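Local coordinates for protein terminal oxygenase component of carbazole 1,9a-dioxygenase (Nocardioides aromaticivorans, PDB 3GCF) that probably dihydroxylates carbazole at its angular position, feeding electrons through a Rieske [2Fe-2S] cluster to a mononuclear iron that activates molecular oxygen, at residues V134-V139 with T164-I169; S196-G201 with P278-T283; Q265-V268 with L274-D277; Q302-K307 with D328-F333; K315-E318 with R324-D327. All coordinates share one frame; numbering follows the deposited sequence.

Overall arrangement
From the N terminus, contact 1 comes first: residues 134-139, the turn between strands 129-135 and 138-143 of the Rieske-domain sheet, meet 164-169 on an outermost strand of the seven-stranded antiparallel sheet, closing the short loop from 139 to 164. Contact 2 closes a far longer loop, from the short helix 197-201 to the loop 278-283, and within it contact 3 forms the hairpin of strands 265-269 and 273-277. Contact 4 then ties strand 298-307, partner of 164-173, to the C-terminal part of helix 311-331; contact 5 lies within its loop, on that same helix. Contacts 2, 4 and 5 touch one another where the helix packs on the sheet, and contact 1 reaches both 4 and 5.

Contact 1 of 5, residues V134-V139 with T164-I169; sequences VAQGVV and THLLGI
Gln136 lays its side chain against Leu166, and this apolar touch is most of the direct contact. Leu166 CD1 comes 3.7 Å from Gln136 CD, while Leu166 CD2 approaches Gln136 CB at 3.8 Å. The chain of Gln136 bends at its second torsion (chi2 -69°), which folds the amide back over the leucine methyl. Its NE2 does not bond to 164-169; it donates instead to the carbonyls of Phe159 and Asp161, and Asp161 O also takes a hydrogen bond from Thr164 OG1.

Water does the polar work between the segments. One molecule donates to Gln136 OE1 at 3.2 Å and accepts from Leu166 N at 2.8 Å. A second links the backbones, donating to Gln136 O at 2.9 Å and, weakly, to Leu166 O.

Gln136 occupies the type I' turn from Ala135 to Val138, closed by paired backbone bonds between these two residues, in the Rieske-domain hairpin. Cut back to an alanine, this position would probably leave Phe159 O and Asp161 O without the amide donor and open a gap beside Leu166 CD1. With no direct hydrogen bond across, the Rieske hairpin and the catalytic-sheet edge meet through one amide side chain and a few bridging waters.

Contact 2 of 5, residues S196-G201 with P278-T283; sequences SPWVSG and PFPDPT
The indole of Trp198 meets Pro280 with its edge: the carbonyl of Pro280 lies near the ring plane beside the pyrrole nitrogen. On the other segment, the ring of Phe279 carries Pro280 CB over one face, 3.5 Å above the plane and displaced toward the rim, and Phe333 meets this phenylalanine edge-to-face.

Trp198 NE1 donates to Pro280 O at 3.1 Å, in a bond somewhat bent at the hydrogen, with an N-H...O angle of 147°. The acceptor is almost in the indole plane, and the donor stands tilted 24° from the carbonyl plane. Alongside it, Pro280 CB sits 3.4 Å from Trp198 NE1. With CG anti to the backbone N (chi1 -176°), Trp198 holds its indole out from the helix toward the proline. At the helix start Ser196 is the N-cap, its OG accepting from Trp198 N at 3.2 Å.

Beyond the cis-proline Pro280, Asp281 forms an Asx turn: its OD2 takes Thr283 N at 3.1 Å and Thr283 OG1 at 2.7 Å from opposite faces of the carboxylate. Asp281 OD1 has a salt bridge to Lys260.

The side chain of Trp198 lies about 11 Å from the catalytic iron. Its contact with Pro280 joins helix 197-201 to the loop between strands 273-277 and 285-292, while helix 311-331 packs against both sides through Asp328 on Trp198 and Ala329 on Pro280.

Contact 3 of 5, residues Q265-V268 with L274-D277; sequences QVSV and LKVD
Leu274 swings CG anti to its own amide nitrogen (chi1 -163°), which brings CD1 across to Val266 CG2 at 3.9 Å. Val266 meets it with the methyl that itself stands anti to the backbone N, CG1 being tucked between N and the carbonyl carbon. Val268 and Val276 extend this apolar face, from which Val266, Val268 and Leu274 touch Phe185. The side chain of Leu274 is about 8 Å from the bound iron.

The two strands form an antiparallel beta hairpin within the catalytic sheet, their segments running almost exactly antiparallel. Gln265 with Asp277 and Ser267 with Lys275 are the hydrogen-bonded pairs; Val266 with Val276 and Val268 with Leu274 are the non-hydrogen-bonded ones. Asp277 N gives the straightest bond, reaching Gln265 O at 2.8 Å and 168°, whereas Lys275 N to Ser267 O, also 2.8 Å, bends to 139°. In between, Val266 CA makes a CA-H...O contact of 3.2 Å with Lys275 O.

The face bearing Ser267 and Lys275 is more polar. Ser267 OG lies 3.6 Å from Lys275 CB, bonds with Trp269 NE1, and shares a water with Lys275 O. The extended lysine chain carries NZ off to Pro157 O.

Contact 4 of 5, residues Q302-K307 with D328-F333; sequences QVLQRK and DALHGF
Gln302 and Leu330 pass each other in opposite directions where strand 298-307 packs against the last turns of helix 311-331, in a catalytic domain of the Bet v 1-like (helix-grip) class. The glutamine has CG anti to its carbonyl carbon (chi1 -68°), and the extended chain beyond CG carries the amide to the helix backbone. There Gln302 NE2 donates to Leu330 O at 3.0 Å, in the carbonyl plane and on a lone pair, at an N-H...O angle of 162°. Arg171 NH2 binds both Gln302 OE1 and Leu330 O, so the carbonyl takes two donors and the amide is held at both ends.

The wider pi-type turn at 328-331 occurs in this last part of the helix. A leucine in place of Gln302 would probably leave Leu330 O with one donor fewer and Arg171 without its amide acceptor. The Gln302 side chain is about 6 Å from that of Asp337, an iron ligand.

Beside the amide the contact is apolar. Leu304 and Leu330 share one chi1 setting, near -60°, which turns their ends together, tip to tip; Trp325 touches Leu304 and Phe321 touches Leu330. Gln302 CB rests 4.0 Å from Leu330 CD2, and the same methyl lies 3.9 Å from Leu304 CD2.

Contact 5 of 5, residues K315-E318 with R324-D327; sequences KTFE and RWRD
Phe317 and Trp325 touch in the buried part of this contact, two turns apart on one helix. The phenylalanine brings an edge: its CE1 lies 3.9 Å from Trp325 CD1, which sits near the plane of the phenyl ring. Relative to the indole the approach is oblique, with planes at 52° and the phenyl and five-membered-ring centroids 6.0 Å apart, so the rings neither stack nor stand perpendicular. Phe317 carries CG anti to its backbone N (chi1 179°), whereas Trp325 has CG anti to the carbonyl carbon (chi1 -53°); the two different settings bring the rings together.

Both residues lie on the face of helix 311-331 that packs on the catalytic sheet, where Leu304 and Arg306 of strand 298-307 touch each of them. A wider pi-type turn at 324-327 falls in the same stretch of helix. The indole nitrogen is satisfied by Glu320 OE2, a residue between the two segments that also forms a salt bridge to Arg306.

Away from the two rings the contact is looser and charged, though Glu318 and Arg326 still brush strand 164-173. Lys315 and Asp327 are exposed, and the salt bridge from Lys315 NZ to Glu318 OE1 is weak at 3.3 Å. Arg326 has a firmer hold on Asp327, gripping it side-on with two nitrogens: NE reaches OD1 at 2.9 Å, within the guanidinium plane, and NH2 reaches OD2 at 3.1 Å. Arg326 NH1 turns to Glu322 for a further salt bridge.

Contact 1 of 5, residues V134-V139 with T164-I169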
# COMPACT_ATOMS: atom_id res chain seq x y z
N VAL A 134 28.67 -21.35 10.50
CA VAL A 134 27.89 -21.39 11.72
C VAL A 134 28.82 -21.22 12.91
O VAL A 134 29.82 -21.93 13.03
CB VAL A 134 27.12 -22.72 11.83
CG1 VAL A 134 26.34 -22.78 13.13
CG2 VAL A 134 26.16 -22.86 10.65
N ALA A 135 28.51 -20.27 13.78
CA ALA A 135 29.34 -20.03 14.95
C ALA A 135 28.47 -19.57 16.11
O ALA A 135 27.63 -18.69 15.96
CB ALA A 135 30.41 -18.99 14.65
N GLN A 136 28.68 -20.19 17.27
CA GLN A 136 27.94 -19.86 18.48
C GLN A 136 26.44 -19.97 18.24
O GLN A 136 25.67 -19.15 18.71
CB GLN A 136 28.30 -18.45 18.94
CG GLN A 136 29.80 -18.24 19.14
CD GLN A 136 30.35 -19.01 20.33
OE1 GLN A 136 30.04 -20.18 20.52
NE2 GLN A 136 31.18 -18.34 21.13
N GLY A 137 26.04 -21.00 17.50
CA GLY A 137 24.64 -21.22 17.22
C GLY A 137 24.03 -20.26 16.22
O GLY A 137 22.81 -20.26 16.01
N VAL A 138 24.86 -19.43 15.60
CA VAL A 138 24.35 -18.47 14.63
C VAL A 138 24.82 -18.76 13.21
O VAL A 138 26.00 -19.02 12.98
CB VAL A 138 24.76 -17.02 14.99
CG1 VAL A 138 24.19 -16.06 13.97
CG2 VAL A 138 24.26 -16.68 16.38
N VAL A 139 23.88 -18.73 12.27
CA VAL A 139 24.19 -18.97 10.87
C VAL A 139 24.59 -17.67 10.20
O VAL A 139 23.76 -16.77 10.03
CB VAL A 139 22.97 -19.54 10.13
CG1 VAL A 139 23.29 -19.67 8.64
CG2 VAL A 139 22.58 -20.90 10.72
N THR A 164 32.15 -19.88 26.33
CA THR A 164 30.85 -19.25 26.49
C THR A 164 29.81 -19.97 25.65
O THR A 164 30.14 -20.80 24.80
CB THR A 164 30.88 -17.78 26.04
OG1 THR A 164 31.14 -17.72 24.63
CG2 THR A 164 31.96 -17.00 26.79
N HIS A 165 28.55 -19.66 25.90
CA HIS A 165 27.45 -20.22 25.14
C HIS A 165 26.55 -19.05 24.80
O HIS A 165 26.41 -18.11 25.60
CB HIS A 165 26.67 -21.25 25.96
CG HIS A 165 25.77 -22.10 25.13
ND1 HIS A 165 26.25 -23.09 24.29
CD2 HIS A 165 24.43 -22.09 24.96
CE1 HIS A 165 25.23 -23.64 23.64
NE2 HIS A 165 24.12 -23.05 24.04
N LEU A 166 25.94 -19.08 23.62
CA LEU A 166 25.07 -17.99 23.19
C LEU A 166 23.68 -18.45 22.81
O LEU A 166 23.49 -19.55 22.29
CB LEU A 166 25.71 -17.23 22.02
CG LEU A 166 26.94 -16.38 22.34
CD1 LEU A 166 28.12 -17.28 22.70
CD2 LEU A 166 27.29 -15.51 21.14
N LEU A 167 22.71 -17.59 23.07
CA LEU A 167 21.31 -17.85 22.77
C LEU A 167 20.68 -16.53 22.36
O LEU A 167 20.96 -15.49 22.97
CB LEU A 167 20.60 -18.41 24.00
CG LEU A 167 21.10 -19.77 24.49
CD1 LEU A 167 20.58 -20.03 25.89
CD2 LEU A 167 20.67 -20.87 23.52
N GLY A 168 19.84 -16.55 21.34
CA GLY A 168 19.21 -15.32 20.91
C GLY A 168 17.95 -15.50 20.10
O GLY A 168 17.44 -16.61 19.94
N ILE A 169 17.42 -14.38 19.62
CA ILE A 169 16.22 -14.38 18.80
C ILE A 169 16.42 -13.30 17.75
O ILE A 169 17.35 -12.50 17.84
CB ILE A 169 14.95 -14.03 19.61
CG1 ILE A 169 15.13 -12.66 20.28
CG2 ILE A 169 14.67 -15.12 20.64
CD1 ILE A 169 13.91 -12.15 20.99
O HOH W 1 27.23 -20.84 21.79
O HOH W 2 22.91 -18.87 19.68
O HOH W 3 31.37 -21.66 22.42

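Contact 2 of 5, residues S196-G201 with P278-T283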
# COMPACT_ATOMS: atom_id res chain seq x y z
N SER A 196 10.59 0.30 31.96
CA SER A 196 10.54 -1.11 31.59
C SER A 196 10.49 -1.93 32.86
O SER A 196 11.22 -1.65 33.82
CB SER A 196 11.79 -1.50 30.79
OG SER A 196 11.92 -2.92 30.72
N PRO A 197 9.62 -2.96 32.91
CA PRO A 197 9.52 -3.80 34.11
C PRO A 197 10.84 -4.53 34.42
O PRO A 197 11.01 -5.06 35.52
CB PRO A 197 8.38 -4.77 33.77
CG PRO A 197 8.39 -4.81 32.26
CD PRO A 197 8.64 -3.37 31.89
N TRP A 198 11.76 -4.55 33.46
CA TRP A 198 13.05 -5.20 33.68
C TRP A 198 13.93 -4.39 34.63
O TRP A 198 14.78 -4.94 35.32
CB TRP A 198 13.77 -5.41 32.35
CG TRP A 198 15.07 -6.17 32.49
CD1 TRP A 198 16.33 -5.72 32.21
CD2 TRP A 198 15.23 -7.52 32.96
NE1 TRP A 198 17.26 -6.69 32.47
CE2 TRP A 198 16.62 -7.81 32.94
CE3 TRP A 198 14.34 -8.51 33.41
CZ2 TRP A 198 17.13 -9.05 33.34
CZ3 TRP A 198 14.86 -9.75 33.82
CH2 TRP A 198 16.24 -10.00 33.78
N VAL A 199 13.72 -3.07 34.68
CA VAL A 199 14.53 -2.23 35.56
C VAL A 199 14.36 -2.68 37.01
O VAL A 199 15.35 -3.01 37.68
CB VAL A 199 14.16 -0.73 35.41
CG1 VAL A 199 14.82 0.09 36.52
CG2 VAL A 199 14.63 -0.22 34.06
N SER A 200 13.13 -2.71 37.51
CA SER A 200 12.93 -3.17 38.88
C SER A 200 12.98 -4.70 38.85
O SER A 200 13.42 -5.34 39.80
CB SER A 200 11.59 -2.67 39.43
OG SER A 200 10.50 -3.16 38.68
N GLY A 201 12.57 -5.27 37.72
CA GLY A 201 12.58 -6.72 37.59
C GLY A 201 13.92 -7.36 37.92
O GLY A 201 13.97 -8.42 38.55
N PRO A 278 28.22 -5.39 30.85
CA PRO A 278 27.40 -6.60 30.70
C PRO A 278 25.93 -6.18 30.58
O PRO A 278 25.56 -5.07 30.95
CB PRO A 278 27.68 -7.35 32.00
CG PRO A 278 27.74 -6.23 33.00
CD PRO A 278 28.52 -5.13 32.28
N PHE A 279 25.09 -7.08 30.06
CA PHE A 279 23.68 -6.77 29.89
C PHE A 279 23.00 -8.01 29.33
O PHE A 279 23.61 -8.75 28.57
CB PHE A 279 23.51 -5.60 28.91
CG PHE A 279 22.19 -4.91 29.02
CD1 PHE A 279 21.97 -3.94 29.99
CD2 PHE A 279 21.13 -5.26 28.17
CE1 PHE A 279 20.72 -3.32 30.13
CE2 PHE A 279 19.88 -4.65 28.30
CZ PHE A 279 19.67 -3.68 29.28
N PRO A 280 21.72 -8.24 29.69
CA PRO A 280 20.85 -7.45 30.57
C PRO A 280 21.05 -7.77 32.05
O PRO A 280 20.28 -7.33 32.91
CB PRO A 280 19.45 -7.82 30.09
CG PRO A 280 19.62 -9.27 29.74
CD PRO A 280 20.94 -9.29 29.00
N ASP A 281 22.10 -8.53 32.34
CA ASP A 281 22.43 -8.92 33.71
C ASP A 281 23.96 -8.93 33.84
O ASP A 281 24.67 -9.07 32.84
CB ASP A 281 21.89 -10.33 33.98
CG ASP A 281 22.05 -10.76 35.43
OD1 ASP A 281 21.25 -10.32 36.28
OD2 ASP A 281 23.00 -11.53 35.72
N PRO A 282 24.48 -8.75 35.06
CA PRO A 282 25.94 -8.76 35.22
C PRO A 282 26.60 -10.02 34.66
O PRO A 282 27.74 -9.98 34.19
CB PRO A 282 26.12 -8.64 36.74
CG PRO A 282 24.95 -7.80 37.14
CD PRO A 282 23.81 -8.41 36.33
N THR A 283 25.89 -11.15 34.72
CA THR A 283 26.43 -12.42 34.24
C THR A 283 26.28 -12.64 32.74
O THR A 283 26.52 -13.75 32.25
CB THR A 283 25.74 -13.61 34.93
OG1 THR A 283 24.36 -13.62 34.57
CG2 THR A 283 25.87 -13.52 36.45

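Contact 3 of 5, residues Q265-V268 with L274-D277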
# COMPACT_ATOMS: atom_id res chain seq x y z
N GLN A 265 30.29 -0.93 29.57
CA GLN A 265 30.82 -0.55 28.26
C GLN A 265 29.84 -0.93 27.16
O GLN A 265 29.15 -1.94 27.25
CB GLN A 265 32.15 -1.26 27.98
CG GLN A 265 33.32 -0.82 28.84
CD GLN A 265 34.62 -1.53 28.47
OE1 GLN A 265 35.70 -1.08 28.82
NE2 GLN A 265 34.51 -2.65 27.76
N VAL A 266 29.78 -0.10 26.12
CA VAL A 266 28.94 -0.39 24.97
C VAL A 266 29.77 -0.06 23.75
O VAL A 266 30.48 0.95 23.72
CB VAL A 266 27.62 0.44 24.97
CG1 VAL A 266 27.92 1.92 24.93
CG2 VAL A 266 26.78 0.04 23.77
N SER A 267 29.72 -0.92 22.74
CA SER A 267 30.50 -0.70 21.54
C SER A 267 29.83 -1.23 20.29
O SER A 267 28.99 -2.13 20.35
CB SER A 267 31.88 -1.36 21.70
OG SER A 267 31.74 -2.75 21.98
N VAL A 268 30.21 -0.66 19.15
CA VAL A 268 29.66 -1.10 17.88
C VAL A 268 30.84 -1.39 16.95
O VAL A 268 31.83 -0.66 16.94
CB VAL A 268 28.74 -0.01 17.26
CG1 VAL A 268 29.53 1.26 16.98
CG2 VAL A 268 28.10 -0.54 15.99
N LEU A 274 26.47 -4.47 17.74
CA LEU A 274 26.57 -3.90 19.07
C LEU A 274 27.01 -4.91 20.12
O LEU A 274 26.77 -6.12 19.98
CB LEU A 274 25.21 -3.32 19.50
CG LEU A 274 25.19 -2.33 20.68
CD1 LEU A 274 25.62 -0.97 20.17
CD2 LEU A 274 23.77 -2.23 21.26
N LYS A 275 27.65 -4.41 21.17
CA LYS A 275 28.09 -5.23 22.28
C LYS A 275 27.85 -4.41 23.56
O LYS A 275 28.44 -3.35 23.74
CB LYS A 275 29.58 -5.58 22.15
CG LYS A 275 30.08 -6.48 23.28
CD LYS A 275 31.59 -6.72 23.21
CE LYS A 275 32.02 -7.66 24.33
NZ LYS A 275 33.49 -7.94 24.30
N VAL A 276 26.97 -4.91 24.42
CA VAL A 276 26.64 -4.24 25.68
C VAL A 276 27.21 -5.14 26.76
O VAL A 276 26.78 -6.29 26.93
CB VAL A 276 25.13 -4.09 25.85
CG1 VAL A 276 24.82 -3.16 27.02
CG2 VAL A 276 24.52 -3.54 24.56
N ASP A 277 28.18 -4.60 27.49
CA ASP A 277 28.93 -5.35 28.49
C ASP A 277 28.92 -4.75 29.91
O ASP A 277 29.54 -3.72 30.15
CB ASP A 277 30.36 -5.44 27.97
CG ASP A 277 31.19 -6.46 28.68
OD1 ASP A 277 30.71 -7.07 29.66
OD2 ASP A 277 32.35 -6.64 28.24
O HOH W 4 33.18 -4.37 26.19
O HOH W 5 31.36 -3.15 24.63

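Contact 4 of 5, residues Q302-K307 with D328-F333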
# COMPACT_ATOMS: atom_id res chain seq x y z
N GLN A 302 19.21 -10.40 18.63
CA GLN A 302 19.61 -10.13 20.00
C GLN A 302 20.22 -11.44 20.47
O GLN A 302 19.54 -12.46 20.47
CB GLN A 302 18.41 -9.79 20.87
CG GLN A 302 17.74 -8.48 20.55
CD GLN A 302 16.36 -8.40 21.14
OE1 GLN A 302 15.44 -9.08 20.68
NE2 GLN A 302 16.19 -7.58 22.16
N VAL A 303 21.49 -11.43 20.85
CA VAL A 303 22.16 -12.65 21.28
C VAL A 303 22.84 -12.46 22.63
O VAL A 303 23.66 -11.56 22.81
CB VAL A 303 23.23 -13.10 20.26
CG1 VAL A 303 23.69 -14.52 20.57
CG2 VAL A 303 22.66 -13.03 18.85
N LEU A 304 22.48 -13.31 23.58
CA LEU A 304 23.05 -13.24 24.92
C LEU A 304 24.17 -14.25 25.09
O LEU A 304 24.05 -15.41 24.69
CB LEU A 304 21.94 -13.48 25.95
CG LEU A 304 20.79 -12.47 25.89
CD1 LEU A 304 19.82 -12.73 27.04
CD2 LEU A 304 21.32 -11.04 25.96
N GLN A 305 25.27 -13.80 25.68
CA GLN A 305 26.45 -14.64 25.90
C GLN A 305 26.73 -14.87 27.38
O GLN A 305 26.87 -13.93 28.16
CB GLN A 305 27.67 -13.99 25.25
CG GLN A 305 28.98 -14.71 25.51
CD GLN A 305 30.14 -14.03 24.81
OE1 GLN A 305 30.36 -12.83 24.99
NE2 GLN A 305 30.88 -14.77 24.00
N ARG A 306 26.83 -16.15 27.74
CA ARG A 306 27.10 -16.55 29.11
C ARG A 306 28.36 -17.42 29.18
O ARG A 306 28.53 -18.33 28.38
CB ARG A 306 25.90 -17.33 29.64
CG ARG A 306 26.17 -18.14 30.91
CD ARG A 306 26.52 -17.24 32.08
NE ARG A 306 25.40 -16.43 32.53
CZ ARG A 306 24.32 -16.92 33.13
NH1 ARG A 306 24.22 -18.22 33.35
NH2 ARG A 306 23.35 -16.10 33.54
N LYS A 307 29.23 -17.12 30.13
CA LYS A 307 30.44 -17.91 30.31
C LYS A 307 30.01 -19.24 30.94
O LYS A 307 29.21 -19.25 31.87
CB LYS A 307 31.43 -17.18 31.22
CG LYS A 307 32.82 -17.81 31.29
CD LYS A 307 33.78 -16.96 32.11
CE LYS A 307 35.17 -17.60 32.15
NZ LYS A 307 36.16 -16.80 32.95
N ASP A 328 11.62 -11.48 29.65
CA ASP A 328 11.74 -10.39 30.61
C ASP A 328 12.68 -9.28 30.13
O ASP A 328 12.48 -8.11 30.46
CB ASP A 328 12.23 -10.89 31.97
CG ASP A 328 11.19 -11.72 32.71
OD1 ASP A 328 10.02 -11.74 32.27
OD2 ASP A 328 11.54 -12.34 33.74
N ALA A 329 13.70 -9.64 29.36
CA ALA A 329 14.64 -8.64 28.88
C ALA A 329 14.63 -8.40 27.37
O ALA A 329 14.36 -7.29 26.92
CB ALA A 329 16.05 -9.00 29.33
N LEU A 330 14.91 -9.44 26.57
CA LEU A 330 14.93 -9.25 25.13
C LEU A 330 13.62 -8.64 24.62
O LEU A 330 13.61 -7.93 23.62
CB LEU A 330 15.28 -10.56 24.41
CG LEU A 330 16.65 -11.15 24.82
CD1 LEU A 330 17.04 -12.25 23.84
CD2 LEU A 330 17.72 -10.06 24.82
N HIS A 331 12.53 -8.92 25.32
CA HIS A 331 11.24 -8.33 24.97
C HIS A 331 10.89 -7.23 25.98
O HIS A 331 10.70 -6.07 25.62
CB HIS A 331 10.12 -9.38 24.95
CG HIS A 331 10.16 -10.28 23.76
ND1 HIS A 331 10.03 -9.80 22.47
CD2 HIS A 331 10.37 -11.61 23.65
CE1 HIS A 331 10.17 -10.80 21.62
NE2 HIS A 331 10.37 -11.91 22.31
N GLY A 332 10.83 -7.62 27.26
CA GLY A 332 10.47 -6.69 28.32
C GLY A 332 11.27 -5.40 28.37
O GLY A 332 10.76 -4.37 28.80
N PHE A 333 12.53 -5.46 27.96
CA PHE A 333 13.36 -4.27 27.97
C PHE A 333 13.51 -3.67 26.57
O PHE A 333 13.26 -2.48 26.38
CB PHE A 333 14.76 -4.57 28.52
CG PHE A 333 15.64 -3.36 28.65
CD1 PHE A 333 15.60 -2.56 29.79
CD2 PHE A 333 16.47 -2.97 27.59
CE1 PHE A 333 16.37 -1.40 29.89
CE2 PHE A 333 17.25 -1.81 27.68
CZ PHE A 333 17.19 -1.02 28.83

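Contact 5 of 5, residues K315-E318 with R324-D327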
# COMPACT_ATOMS: atom_id res chain seq x y z
N LYS A 315 23.12 -25.98 30.15
CA LYS A 315 21.73 -26.32 30.44
C LYS A 315 21.05 -25.29 31.34
O LYS A 315 19.90 -24.93 31.11
CB LYS A 315 21.63 -27.71 31.08
CG LYS A 315 21.30 -28.79 30.08
CD LYS A 315 22.20 -28.70 28.85
CE LYS A 315 21.57 -29.35 27.64
NZ LYS A 315 22.34 -29.04 26.40
N THR A 316 21.77 -24.83 32.35
CA THR A 316 21.24 -23.85 33.27
C THR A 316 20.95 -22.55 32.53
O THR A 316 19.94 -21.90 32.77
CB THR A 316 22.22 -23.59 34.43
OG1 THR A 316 22.39 -24.80 35.18
CG2 THR A 316 21.71 -22.49 35.36
N PHE A 317 21.84 -22.17 31.61
CA PHE A 317 21.67 -20.96 30.82
C PHE A 317 20.45 -21.10 29.91
O PHE A 317 19.58 -20.23 29.87
CB PHE A 317 22.92 -20.68 29.99
CG PHE A 317 22.82 -19.45 29.12
CD1 PHE A 317 22.16 -18.30 29.56
CD2 PHE A 317 23.43 -19.42 27.86
CE1 PHE A 317 22.10 -17.15 28.77
CE2 PHE A 317 23.38 -18.29 27.06
CZ PHE A 317 22.71 -17.15 27.51
N GLU A 318 20.37 -22.21 29.18
CA GLU A 318 19.25 -22.44 28.29
C GLU A 318 17.92 -22.37 29.04
O GLU A 318 16.94 -21.84 28.53
CB GLU A 318 19.39 -23.79 27.59
CG GLU A 318 20.71 -23.94 26.85
CD GLU A 318 20.85 -25.28 26.15
OE1 GLU A 318 20.52 -26.31 26.77
OE2 GLU A 318 21.30 -25.29 24.99
N ARG A 324 13.32 -16.74 31.72
CA ARG A 324 13.53 -15.37 32.14
C ARG A 324 14.14 -14.35 31.17
O ARG A 324 13.47 -13.40 30.76
CB ARG A 324 14.37 -15.38 33.43
CG ARG A 324 14.44 -14.04 34.14
CD ARG A 324 15.34 -14.07 35.36
NE ARG A 324 15.28 -12.79 36.07
CZ ARG A 324 16.23 -12.33 36.88
NH1 ARG A 324 17.34 -13.04 37.09
NH2 ARG A 324 16.08 -11.16 37.48
N TRP A 325 15.41 -14.54 30.82
CA TRP A 325 16.11 -13.61 29.95
C TRP A 325 15.38 -13.19 28.67
O TRP A 325 15.25 -12.00 28.38
CB TRP A 325 17.49 -14.18 29.57
CG TRP A 325 18.37 -14.62 30.73
CD1 TRP A 325 19.07 -15.79 30.81
CD2 TRP A 325 18.66 -13.89 31.94
NE1 TRP A 325 19.78 -15.84 31.99
CE2 TRP A 325 19.55 -14.69 32.70
CE3 TRP A 325 18.26 -12.65 32.44
CZ2 TRP A 325 20.05 -14.28 33.94
CZ3 TRP A 325 18.76 -12.24 33.68
CH2 TRP A 325 19.64 -13.06 34.42
N ARG A 326 14.91 -14.16 27.91
CA ARG A 326 14.24 -13.86 26.65
C ARG A 326 13.04 -12.93 26.73
O ARG A 326 13.02 -11.87 26.11
CB ARG A 326 13.82 -15.14 25.92
CG ARG A 326 13.34 -14.89 24.49
CD ARG A 326 12.67 -16.13 23.92
NE ARG A 326 11.51 -16.49 24.71
CZ ARG A 326 11.16 -17.74 24.99
NH1 ARG A 326 11.89 -18.75 24.55
NH2 ARG A 326 10.09 -17.97 25.75
N ASP A 327 12.03 -13.33 27.50
CA ASP A 327 10.83 -12.52 27.58
C ASP A 327 10.91 -11.33 28.53
O ASP A 327 10.36 -10.28 28.23
CB ASP A 327 9.63 -13.41 27.92
CG ASP A 327 9.42 -14.51 26.89
OD1 ASP A 327 9.87 -14.32 25.74
OD2 ASP A 327 8.81 -15.55 27.21